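Local atomic coordinates of cytochrome c' (Allochromatium vinosum, PDB entry 5GYR), a protein that binds a covalently attached high-spin heme c whose iron has no sixth ligand, and is linked to electron transfer, although its exact role is not known. Residues Asn96-Val101 against Glu108-Ala113. Sequence-based numbering, arbitrary orientation.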
loop_
_atom_site.group_PDB
_atom_site.type_symbol
_atom_site.label_atom_id
_atom_site.label_comp_id
_atom_site.label_asym_id
_atom_site.label_seq_id
_atom_site.Cartn_x
_atom_site.Cartn_y
_atom_site.Cartn_z
ATOM N N ASN A 96 -4.599 15.356 10.378
ATOM C CA ASN A 96 -5.384 16.351 9.660
ATOM C C ASN A 96 -6.187 17.204 10.624
ATOM O O ASN A 96 -6.252 18.429 10.485
ATOM C CB ASN A 96 -6.374 15.707 8.677
ATOM C CG ASN A 96 -5.701 15.087 7.466
ATOM O OD1 ASN A 96 -4.532 15.338 7.223
ATOM N ND2 ASN A 96 -6.434 14.305 6.679
ATOM N N THR A 97 -6.795 16.562 11.609
ATOM C CA THR A 97 -7.582 17.290 12.607
ATOM C C THR A 97 -6.704 18.208 13.437
ATOM O O THR A 97 -7.081 19.343 13.708
ATOM C CB THR A 97 -8.357 16.329 13.505
ATOM O OG1 THR A 97 -9.253 15.572 12.678
ATOM C CG2 THR A 97 -9.156 17.077 14.557
ATOM N N LEU A 98 -5.525 17.745 13.822
ATOM C CA LEU A 98 -4.612 18.600 14.586
ATOM C C LEU A 98 -4.260 19.881 13.821
ATOM O O LEU A 98 -4.235 20.948 14.401
ATOM C CB LEU A 98 -3.337 17.829 14.989
ATOM C CG LEU A 98 -2.230 18.620 15.701
ATOM C CD1 LEU A 98 -2.734 19.266 16.990
ATOM C CD2 LEU A 98 -1.044 17.712 15.994
ATOM N N ALA A 99 -3.998 19.773 12.527
ATOM C CA ALA A 99 -3.675 20.948 11.712
ATOM C C ALA A 99 -4.872 21.904 11.602
ATOM O O ALA A 99 -4.718 23.116 11.707
ATOM C CB ALA A 99 -3.211 20.524 10.327
ATOM N N GLU A 100 -6.066 21.344 11.404
ATOM C CA GLU A 100 -7.296 22.138 11.386
ATOM C C GLU A 100 -7.517 22.904 12.680
ATOM O O GLU A 100 -7.779 24.115 12.676
ATOM C CB GLU A 100 -8.523 21.243 11.140
ATOM C CG GLU A 100 -8.622 20.725 9.729
ATOM C CD GLU A 100 -9.733 19.703 9.562
ATOM O OE1 GLU A 100 -10.578 19.564 10.475
ATOM O OE2 GLU A 100 -9.755 19.028 8.519
ATOM N N VAL A 101 -7.423 22.197 13.795
ATOM C CA VAL A 101 -7.658 22.805 15.096
ATOM C C VAL A 101 -6.567 23.846 15.395
ATOM O O VAL A 101 -6.837 24.917 15.944
ATOM C CB VAL A 101 -7.695 21.725 16.194
ATOM C CG1 VAL A 101 -7.732 22.345 17.574
ATOM C CG2 VAL A 101 -8.875 20.767 16.000
ATOM N N GLU A 108 -6.807 24.825 24.010
ATOM C CA GLU A 108 -7.453 23.684 24.661
ATOM C C GLU A 108 -7.913 22.633 23.650
ATOM O O GLU A 108 -7.817 21.440 23.915
ATOM C CB GLU A 108 -8.618 24.115 25.555
ATOM C CG GLU A 108 -8.893 23.195 26.744
ATOM C CD GLU A 108 -7.659 22.959 27.624
ATOM O OE1 GLU A 108 -6.566 23.504 27.328
ATOM O OE2 GLU A 108 -7.781 22.214 28.622
ATOM N N ALA A 109 -8.398 23.078 22.493
ATOM C CA ALA A 109 -8.783 22.162 21.425
ATOM C C ALA A 109 -7.543 21.475 20.844
ATOM O O ALA A 109 -7.556 20.278 20.557
ATOM C CB ALA A 109 -9.551 22.901 20.341
ATOM N N VAL A 110 -6.470 22.235 20.685
ATOM C CA VAL A 110 -5.192 21.683 20.216
ATOM C C VAL A 110 -4.694 20.598 21.167
ATOM O O VAL A 110 -4.234 19.548 20.727
ATOM C CB VAL A 110 -4.117 22.777 20.050
ATOM C CG1 VAL A 110 -2.732 22.165 19.856
ATOM C CG2 VAL A 110 -4.461 23.659 18.865
ATOM N N LYS A 111 -4.807 20.840 22.470
ATOM C CA LYS A 111 -4.348 19.869 23.457
ATOM C C LYS A 111 -5.017 18.514 23.229
ATOM O O LYS A 111 -4.359 17.474 23.252
ATOM C CB LYS A 111 -4.597 20.366 24.891
ATOM C CG LYS A 111 -4.099 19.406 25.945
ATOM C CD LYS A 111 -4.211 19.950 27.366
ATOM C CE LYS A 111 -4.312 18.821 28.391
ATOM N NZ LYS A 111 -3.684 19.181 29.695
ATOM N N THR A 112 -6.327 18.537 23.012
ATOM C CA THR A 112 -7.076 17.309 22.756
ATOM C C THR A 112 -6.652 16.652 21.445
ATOM O O THR A 112 -6.416 15.450 21.405
ATOM C CB THR A 112 -8.586 17.586 22.737
ATOM O OG1 THR A 112 -8.971 18.113 24.007
ATOM C CG2 THR A 112 -9.377 16.303 22.443
ATOM N N ALA A 113 -6.543 17.450 20.390
ATOM C CA ALA A 113 -6.131 16.956 19.078
ATOM C C ALA A 113 -4.705 16.415 19.079
ATOM O O ALA A 113 -4.406 15.415 18.452
ATOM C CB ALA A 113 -6.285 18.049 18.033
#
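V101 drives its CG1 methyl into the surface of the facing helix, landing 3.4 Å from A109 CB and equally close to the backbone amide nitrogen of V110. The methyl lies anti to the backbone N (chi1 172°), an orientation that sends it across the interface, and its approach to the A109 methyl is tighter than normal van der Waals spacing. V110 completes the setting of this group with CG2, 3.8 Å from V101 CG1. The other branch, V101 CG2, lies more loosely against A113 CB at 4.3 Å.

One turn earlier on 96-101, the pairing is between L98 and A113. A113 CB reaches the helix backbone, 3.9 Å from L98 CA, and has L98 CD1 equally near. CG of L98 is anti to the backbone N, and although its first bond does not aim at the partner helix, chi2 near 58° brings CD1 back over A113. L98 CD1 also touches V110 CG1 at 4.1 Å, so V110 meets L98 with one branch and V101 with the other.

The small A113 lets the backbones come together, with its CA only 5.0 Å from L98 CA. The axes of the two segments run nearly antiparallel (171°), with a closest approach of 9.0 Å, as befits the hairpin of helices 86-104 and 107-128, one half of the four-helix bundle of cytochromes c'. In the assembly, A43 and Y34 of the second subunit cover L98 and V110, respectively, so another chain closes part of this apolar layer, consistent with the domain-swapped tetramer. The L98 side chain lies about 7 Å from a bound heme c.

No hydrogen bond or salt bridge crosses between the two segments; their mutual hold is hydrophobic and steric, depending on the fit of branched side chains against alanine methyls and helix backbone.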